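Local coordinates for peroxiredoxin PRX1, mitochondrial (Saccharomyces cerevisiae, PDB 5YKJ), which probably reduces peroxides in mitochondria as a 1-Cys thiol peroxidase whose oxidised thiol is resolved through the glutathione and thioredoxin systems, at residues Thr100-Ala105 with Asp121-Thr126; Phe106-Val111 with Ser129-Asp134; Val104-Leu107 with Ala113-Phe116. All coordinates share one frame; numbering follows the deposited sequence.

Contact 1: residues Thr100-Ala105 with Asp121-Thr126; sequences TFRNVA and DGSLKT
R102 reaches across to the turn at S123 and L124, with its aliphatic arm on the leucine and its guanidinium on the serine. CB points at the other segment, and CG lies beside the backbone N, anti to the carbonyl carbon (chi1 -45°). From CG to NE the chain is extended and runs along one methyl of L124: R102 CG is 3.9 Å from L124 CD2, and CD and NE keep a similar distance from the same carbon. At the end of the arm that methyl lies over one face of the guanidinium, offset toward its rim, with R102 CZ 3.6 Å from L124 CD2. The other methyl, L124 CD1, comes within 3.9 Å of R102 NH2. R102 is the N-cap residue of helix 103-107, so its arm joins the start of this helix to the loop that leads on to strand 129-133 in the thioredoxin-like core of the peroxiredoxin. At the edge of the guanidinium, NH1 gives a nearly straight bond to S123 OG, 2.9 Å and 162° at the hydrogen, with the oxygen almost in the guanidinium plane. NH2 adds a weak one to the same S123 OG at 3.4 Å. NH2 also bonds the carbonyl of K117, and NE that of F116, the strongest polar partner of R102; together these fix the rotation of the group. The serine is itself held by D121: S123 OG donates to the syn lone pair of D121 OD1 over 2.6 Å, and S123 N reaches the same D121 OD1 from above the carboxylate plane, closing an Asx turn.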
loop_
_atom_site.group_PDB
_atom_site.type_symbol
_atom_site.label_atom_id
_atom_site.label_comp_id
_atom_site.label_asym_id
_atom_site.label_seq_id
_atom_site.Cartn_x
_atom_site.Cartn_y
_atom_site.Cartn_z
ATOM N N THR A 100 12.759 8.667 -12.823
ATOM C CA THR A 100 12.859 9.598 -13.879
ATOM C C THR A 100 12.534 9.010 -15.257
ATOM O O THR A 100 11.959 9.647 -16.046
ATOM C CB THR A 100 14.321 10.079 -13.928
ATOM O OG1 THR A 100 14.766 10.469 -12.628
ATOM C CG2 THR A 100 14.487 11.140 -14.917
ATOM N N PHE A 101 12.949 7.771 -15.483
ATOM C CA PHE A 101 12.781 7.079 -16.762
ATOM C C PHE A 101 11.745 5.933 -16.772
ATOM O O PHE A 101 11.752 5.126 -17.630
ATOM C CB PHE A 101 14.145 6.630 -17.362
ATOM C CG PHE A 101 15.152 7.764 -17.515
ATOM C CD1 PHE A 101 15.100 8.584 -18.565
ATOM C CD2 PHE A 101 16.116 7.980 -16.605
ATOM C CE1 PHE A 101 16.008 9.618 -18.739
ATOM C CE2 PHE A 101 17.018 9.017 -16.743
ATOM C CZ PHE A 101 16.936 9.824 -17.813
ATOM N N ARG A 102 10.920 5.916 -15.754
ATOM C CA ARG A 102 9.843 4.970 -15.597
ATOM C C ARG A 102 10.305 3.539 -15.411
ATOM O O ARG A 102 9.533 2.663 -15.583
ATOM C CB ARG A 102 8.872 4.964 -16.803
ATOM C CG ARG A 102 8.410 6.236 -17.366
ATOM C CD ARG A 102 7.962 6.007 -18.808
ATOM N NE ARG A 102 7.745 7.280 -19.411
ATOM C CZ ARG A 102 6.721 7.663 -20.129
ATOM N NH1 ARG A 102 5.750 6.857 -20.451
ATOM N NH2 ARG A 102 6.726 8.888 -20.525
ATOM N N ASN A 103 11.549 3.355 -15.045
ATOM C CA ASN A 103 12.050 2.014 -14.903
ATOM C C ASN A 103 11.331 1.182 -13.801
ATOM O O ASN A 103 11.049 0.045 -13.983
ATOM C CB ASN A 103 13.595 2.024 -14.663
ATOM C CG ASN A 103 14.360 2.777 -15.731
ATOM O OD1 ASN A 103 14.184 2.575 -16.840
ATOM N ND2 ASN A 103 15.183 3.641 -15.329
ATOM N N VAL A 104 11.122 1.801 -12.650
ATOM C CA VAL A 104 10.446 1.128 -11.546
ATOM C C VAL A 104 8.942 0.922 -11.843
ATOM O O VAL A 104 8.395 -0.056 -11.551
ATOM C CB VAL A 104 10.672 1.805 -10.168
ATOM C CG1 VAL A 104 9.957 1.088 -9.018
ATOM C CG2 VAL A 104 12.145 1.944 -9.889
ATOM N N ALA A 105 8.349 1.917 -12.473
ATOM C CA ALA A 105 6.958 1.815 -12.857
ATOM C C ALA A 105 6.746 0.651 -13.814
ATOM O O ALA A 105 5.812 -0.020 -13.749
ATOM C CB ALA A 105 6.518 3.106 -13.530
ATOM N N ASP A 121 2.403 13.534 -22.187
ATOM C CA ASP A 121 1.697 12.980 -23.299
ATOM C C ASP A 121 0.594 11.973 -22.948
ATOM O O ASP A 121 0.076 11.354 -23.817
ATOM C CB ASP A 121 2.687 12.362 -24.284
ATOM C CG ASP A 121 3.336 11.103 -23.803
ATOM O OD1 ASP A 121 3.027 10.659 -22.717
ATOM O OD2 ASP A 121 4.146 10.575 -24.557
ATOM N N GLY A 122 0.308 11.766 -21.680
ATOM C CA GLY A 122 -0.728 10.830 -21.304
ATOM C C GLY A 122 -0.351 9.379 -21.107
ATOM O O GLY A 122 -1.136 8.614 -20.632
ATOM N N SER A 123 0.879 9.039 -21.441
ATOM C CA SER A 123 1.351 7.679 -21.287
ATOM C C SER A 123 1.557 7.284 -19.813
ATOM O O SER A 123 1.750 6.162 -19.509
ATOM C CB SER A 123 2.648 7.421 -22.087
ATOM O OG SER A 123 3.646 8.320 -21.728
ATOM N N LEU A 124 1.509 8.247 -18.918
ATOM C CA LEU A 124 1.742 7.977 -17.491
ATOM C C LEU A 124 0.527 7.923 -16.575
ATOM O O LEU A 124 0.642 7.756 -15.417
ATOM C CB LEU A 124 2.743 8.981 -16.911
ATOM C CG LEU A 124 4.128 8.871 -17.531
ATOM C CD1 LEU A 124 5.012 10.049 -17.177
ATOM C CD2 LEU A 124 4.770 7.573 -17.048
ATOM N N LYS A 125 -0.629 8.028 -17.182
ATOM C CA LYS A 125 -1.861 8.062 -16.435
ATOM C C LYS A 125 -2.090 6.802 -15.646
ATOM O O LYS A 125 -2.817 6.834 -14.725
ATOM C CB LYS A 125 -3.055 8.279 -17.367
ATOM C CG LYS A 125 -3.087 9.662 -17.955
ATOM C CD LYS A 125 -4.227 9.862 -18.927
ATOM C CE LYS A 125 -4.117 8.985 -20.158
ATOM N NZ LYS A 125 -4.617 9.555 -21.466
ATOM N N THR A 126 -1.470 5.730 -16.072
ATOM C CA THR A 126 -1.624 4.447 -15.392
ATOM C C THR A 126 -0.683 4.233 -14.204
ATOM O O THR A 126 -0.773 3.258 -13.541
ATOM C CB THR A 126 -1.496 3.271 -16.382
ATOM O OG1 THR A 126 -0.324 3.442 -17.138
ATOM C CG2 THR A 126 -2.624 3.255 -17.343
#

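Contact 2: residues Phe106-Val111 with Ser129-Asp134; sequences FLYDMV and SVFVID
F131 CG sits beside its backbone N, anti to the carbonyl carbon (chi1 -54°), which sends the ring from strand 129-133 toward Y108 and M110. M110 starts out with CG placed in the same way and its chain then bends at chi3 (-76°), bringing SD up to the rim of the F131 ring and to S129. Y108 presents an edge: its CD2 stands 3.8 Å above the F131 ring plane, over the centre. The result is a T-shaped (edge-to-face) pair with planes at 70°, the ring centroids of Y108 and F131 lying 5.2 Å apart. At the rim of the same ring M110 makes a Met-aromatic contact, SD coming within 4.2 Å of F131 CE1 near the ring plane. That sulfur also packs on S129 CB at 3.7 Å and takes a weak hydrogen bond from S129 N. The hydroxyls turn to other partners: Y108 OH bonds the carbonyl of P9, and S129 OG pairs with OG1 of T144. An alanine in place of F131 would remove the ring, and is likely to leave a gap beneath the Y108 edge and M110 SD without its aromatic neighbour. Between Y108 and M110, D109, with positive phi, is the C-prime residue of the Schellman motif that ends helix 103-107; D109 N bonds F106 O at 3.0 Å and M110 N bonds A105 O. Strand 129-133 runs between strands 30-36 and 139-144, antiparallel to both, and the chain leaving helix 103-107 packs here on the central mixed sheet of the thioredoxin-like fold.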
loop_
_atom_site.group_PDB
_atom_site.type_symbol
_atom_site.label_atom_id
_atom_site.label_comp_id
_atom_site.label_asym_id
_atom_site.label_seq_id
_atom_site.Cartn_x
_atom_site.Cartn_y
_atom_site.Cartn_z
ATOM N N PHE A 106 7.692 0.507 -14.725
ATOM C CA PHE A 106 7.703 -0.558 -15.703
ATOM C C PHE A 106 7.841 -1.917 -15.019
ATOM O O PHE A 106 7.135 -2.821 -15.309
ATOM C CB PHE A 106 8.834 -0.312 -16.724
ATOM C CG PHE A 106 8.972 -1.377 -17.795
ATOM C CD1 PHE A 106 8.033 -1.575 -18.760
ATOM C CD2 PHE A 106 10.094 -2.147 -17.815
ATOM C CE1 PHE A 106 8.207 -2.548 -19.691
ATOM C CE2 PHE A 106 10.268 -3.097 -18.764
ATOM C CZ PHE A 106 9.326 -3.303 -19.698
ATOM N N LEU A 107 8.743 -1.959 -14.046
ATOM C CA LEU A 107 8.973 -3.163 -13.288
ATOM C C LEU A 107 7.703 -3.606 -12.536
ATOM O O LEU A 107 7.504 -4.730 -12.302
ATOM C CB LEU A 107 10.129 -2.964 -12.312
ATOM C CG LEU A 107 10.423 -4.047 -11.305
ATOM C CD1 LEU A 107 11.004 -5.256 -12.022
ATOM C CD2 LEU A 107 11.407 -3.531 -10.286
ATOM N N TYR A 108 6.903 -2.626 -12.195
ATOM C CA TYR A 108 5.666 -2.867 -11.479
ATOM C C TYR A 108 4.411 -2.957 -12.349
ATOM O O TYR A 108 3.354 -2.909 -11.864
ATOM C CB TYR A 108 5.513 -1.932 -10.249
ATOM C CG TYR A 108 6.207 -2.468 -9.027
ATOM C CD1 TYR A 108 7.566 -2.413 -8.921
ATOM C CD2 TYR A 108 5.486 -3.048 -8.004
ATOM C CE1 TYR A 108 8.215 -2.950 -7.831
ATOM C CE2 TYR A 108 6.121 -3.587 -6.919
ATOM C CZ TYR A 108 7.480 -3.522 -6.829
ATOM O OH TYR A 108 8.070 -4.046 -5.760
ATOM N N ASP A 109 4.669 -3.070 -13.642
ATOM C CA ASP A 109 3.657 -3.271 -14.665
ATOM C C ASP A 109 2.656 -2.139 -14.906
ATOM O O ASP A 109 1.636 -2.358 -15.471
ATOM C CB ASP A 109 2.905 -4.585 -14.424
ATOM C CG ASP A 109 3.739 -5.827 -14.738
ATOM O OD1 ASP A 109 4.608 -5.796 -15.542
ATOM O OD2 ASP A 109 3.476 -6.856 -14.165
ATOM N N MET A 110 3.014 -0.954 -14.472
ATOM C CA MET A 110 2.155 0.183 -14.668
ATOM C C MET A 110 2.277 0.865 -16.027
ATOM O O MET A 110 1.415 1.602 -16.392
ATOM C CB MET A 110 2.316 1.182 -13.561
ATOM C CG MET A 110 1.856 0.593 -12.286
ATOM S SD MET A 110 2.027 1.769 -10.875
ATOM C CE MET A 110 3.806 1.735 -10.510
ATOM N N VAL A 111 3.357 0.584 -16.749
ATOM C CA VAL A 111 3.583 1.101 -18.084
ATOM C C VAL A 111 4.194 -0.044 -18.916
ATOM O O VAL A 111 4.724 -0.933 -18.373
ATOM C CB VAL A 111 4.474 2.329 -18.162
ATOM C CG1 VAL A 111 3.801 3.511 -17.526
ATOM C CG2 VAL A 111 5.830 2.081 -17.528
ATOM N N SER A 129 -1.047 2.893 -9.252
ATOM C CA SER A 129 -1.356 1.778 -8.396
ATOM C C SER A 129 -0.799 1.901 -6.998
ATOM O O SER A 129 0.155 2.513 -6.782
ATOM C CB SER A 129 -0.911 0.456 -9.026
ATOM O OG SER A 129 -1.503 0.264 -10.263
ATOM N N VAL A 130 -1.502 1.265 -6.084
ATOM C CA VAL A 130 -1.083 1.158 -4.709
ATOM C C VAL A 130 -0.944 -0.339 -4.417
ATOM O O VAL A 130 -1.802 -1.066 -4.672
ATOM C CB VAL A 130 -2.070 1.786 -3.689
ATOM C CG1 VAL A 130 -1.581 1.593 -2.250
ATOM C CG2 VAL A 130 -2.180 3.268 -3.927
ATOM N N PHE A 131 0.210 -0.719 -3.911
ATOM C CA PHE A 131 0.467 -2.095 -3.579
ATOM C C PHE A 131 0.708 -2.258 -2.068
ATOM O O PHE A 131 1.519 -1.590 -1.549
ATOM C CB PHE A 131 1.747 -2.591 -4.316
ATOM C CG PHE A 131 1.744 -2.396 -5.817
ATOM C CD1 PHE A 131 2.110 -1.195 -6.403
ATOM C CD2 PHE A 131 1.399 -3.434 -6.663
ATOM C CE1 PHE A 131 2.102 -1.033 -7.749
ATOM C CE2 PHE A 131 1.405 -3.240 -8.036
ATOM C CZ PHE A 131 1.781 -2.066 -8.540
ATOM N N VAL A 132 -0.043 -3.141 -1.412
ATOM C CA VAL A 132 0.165 -3.443 -0.011
ATOM C C VAL A 132 0.991 -4.719 0.010
ATOM O O VAL A 132 0.593 -5.693 -0.535
ATOM C CB VAL A 132 -1.149 -3.678 0.671
ATOM C CG1 VAL A 132 -0.930 -4.030 2.132
ATOM C CG2 VAL A 132 -2.013 -2.462 0.533
ATOM N N ILE A 133 2.162 -4.627 0.614
ATOM C CA ILE A 133 3.149 -5.708 0.645
ATOM C C ILE A 133 3.444 -6.212 2.056
ATOM O O ILE A 133 3.611 -5.457 2.941
ATOM C CB ILE A 133 4.406 -5.196 0.000
ATOM C CG1 ILE A 133 4.061 -4.759 -1.403
ATOM C CG2 ILE A 133 5.535 -6.203 -0.010
ATOM C CD1 ILE A 133 5.104 -3.896 -2.066
ATOM N N ASP A 134 3.446 -7.525 2.203
ATOM C CA ASP A 134 3.703 -8.100 3.477
ATOM C C ASP A 134 5.200 -8.221 3.775
ATOM O O ASP A 134 6.001 -7.952 2.996
ATOM C CB ASP A 134 2.881 -9.372 3.722
ATOM C CG ASP A 134 3.405 -10.602 2.970
ATOM O OD1 ASP A 134 4.504 -10.599 2.501
ATOM O OD2 ASP A 134 2.634 -11.529 2.908
#

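Contact 3: residues Val104-Leu107 with Ala113-Phe116; sequences VAFL and AEGF
This is a surface contact of a ring against a loop, between helix 103-107 and the chain that follows it within a few residues, and F106 and E114 carry most of it. F106 CB leaves the helix toward the loop, and with CG opposite the backbone N (chi1 179°) the ring is laid against the backbone of A113 and E114. E114 N lies over one face of the ring, 4.0 Å above its plane and toward the rim. A113 N approaches obliquely, 3.6 Å from F106 CD1. In the peroxiredoxin version of the thioredoxin fold this loop belongs to the long connection from helix 103-107 to strand 129-133, and here it folds back along the helix; a backbone hydrogen bond joins G115 to F101 close by. The E114 side chain crosses that of F106 at about a right angle. Its CG makes an off-centre CH-pi contact, 4.2 Å from the F106 ring centroid, and E114 CB rests 3.8 Å from F106 CB. Farther out, E114 CD is 3.5 Å from F106 CD2, and the carboxylate is turned by 32° from the ring plane. V111 also touches the F106 ring.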
loop_
_atom_site.group_PDB
_atom_site.type_symbol
_atom_site.label_atom_id
_atom_site.label_comp_id
_atom_site.label_asym_id
_atom_site.label_seq_id
_atom_site.Cartn_x
_atom_site.Cartn_y
_atom_site.Cartn_z
ATOM N N VAL A 104 11.122 1.801 -12.650
ATOM C CA VAL A 104 10.446 1.128 -11.546
ATOM C C VAL A 104 8.942 0.922 -11.843
ATOM O O VAL A 104 8.395 -0.056 -11.551
ATOM C CB VAL A 104 10.672 1.805 -10.168
ATOM C CG1 VAL A 104 9.957 1.088 -9.018
ATOM C CG2 VAL A 104 12.145 1.944 -9.889
ATOM N N ALA A 105 8.349 1.917 -12.473
ATOM C CA ALA A 105 6.958 1.815 -12.857
ATOM C C ALA A 105 6.746 0.651 -13.814
ATOM O O ALA A 105 5.812 -0.020 -13.749
ATOM C CB ALA A 105 6.518 3.106 -13.530
ATOM N N PHE A 106 7.692 0.507 -14.725
ATOM C CA PHE A 106 7.703 -0.558 -15.703
ATOM C C PHE A 106 7.841 -1.917 -15.019
ATOM O O PHE A 106 7.135 -2.821 -15.309
ATOM C CB PHE A 106 8.834 -0.312 -16.724
ATOM C CG PHE A 106 8.972 -1.377 -17.795
ATOM C CD1 PHE A 106 8.033 -1.575 -18.760
ATOM C CD2 PHE A 106 10.094 -2.147 -17.815
ATOM C CE1 PHE A 106 8.207 -2.548 -19.691
ATOM C CE2 PHE A 106 10.268 -3.097 -18.764
ATOM C CZ PHE A 106 9.326 -3.303 -19.698
ATOM N N LEU A 107 8.743 -1.959 -14.046
ATOM C CA LEU A 107 8.973 -3.163 -13.288
ATOM C C LEU A 107 7.703 -3.606 -12.536
ATOM O O LEU A 107 7.504 -4.730 -12.302
ATOM C CB LEU A 107 10.129 -2.964 -12.312
ATOM C CG LEU A 107 10.423 -4.047 -11.305
ATOM C CD1 LEU A 107 11.004 -5.256 -12.022
ATOM C CD2 LEU A 107 11.407 -3.531 -10.286
ATOM N N ALA A 113 6.565 0.425 -21.325
ATOM C CA ALA A 113 7.901 0.762 -21.773
ATOM C C ALA A 113 8.651 1.550 -20.713
ATOM O O ALA A 113 8.082 2.257 -20.004
ATOM C CB ALA A 113 7.836 1.595 -23.037
ATOM N N GLU A 114 9.961 1.429 -20.707
ATOM C CA GLU A 114 10.798 2.192 -19.814
ATOM C C GLU A 114 11.808 2.965 -20.651
ATOM O O GLU A 114 11.944 2.715 -21.810
ATOM C CB GLU A 114 11.532 1.303 -18.831
ATOM C CG GLU A 114 12.367 0.270 -19.534
ATOM C CD GLU A 114 13.156 -0.625 -18.632
ATOM O OE1 GLU A 114 13.631 -1.592 -19.170
ATOM O OE2 GLU A 114 13.301 -0.362 -17.487
ATOM N N GLY A 115 12.504 3.878 -20.020
ATOM C CA GLY A 115 13.539 4.606 -20.698
ATOM C C GLY A 115 13.319 6.002 -21.142
ATOM O O GLY A 115 14.156 6.561 -21.819
ATOM N N PHE A 116 12.179 6.553 -20.759
ATOM C CA PHE A 116 11.908 7.921 -21.067
ATOM C C PHE A 116 11.192 8.655 -20.008
ATOM O O PHE A 116 10.369 8.142 -19.332
ATOM C CB PHE A 116 11.207 8.141 -22.382
ATOM C CG PHE A 116 10.195 7.141 -22.699
ATOM C CD1 PHE A 116 10.595 5.894 -23.067
ATOM C CD2 PHE A 116 8.875 7.450 -22.692
ATOM C CE1 PHE A 116 9.702 4.946 -23.386
ATOM C CE2 PHE A 116 7.945 6.484 -22.980
ATOM C CZ PHE A 116 8.373 5.242 -23.355
#

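In the fold
All three contacts use helix 103-107 and the long connection that leads from it to strand 129-133. The first segment of contact 3 overlaps those of contacts 1 and 2, which follow one another directly; contact 3 closes the shortest loop, while contacts 1 and 2 interlock, their segments alternating. Centres of contacts 1 and 3 are about 6 Å apart, linked where R102 NE meets F116 O; contact 2 lies about 12 Å from each. Contact 2 faces the central sheet, about 9 Å from the chain centre, whereas the other two lie about 19 and 20 Å out. T126 OG1 probably bonds M110 O, tying contact 1 to contact 2. Together they join helix 103-107 and the connection after it to the central sheet of the thioredoxin-like domain.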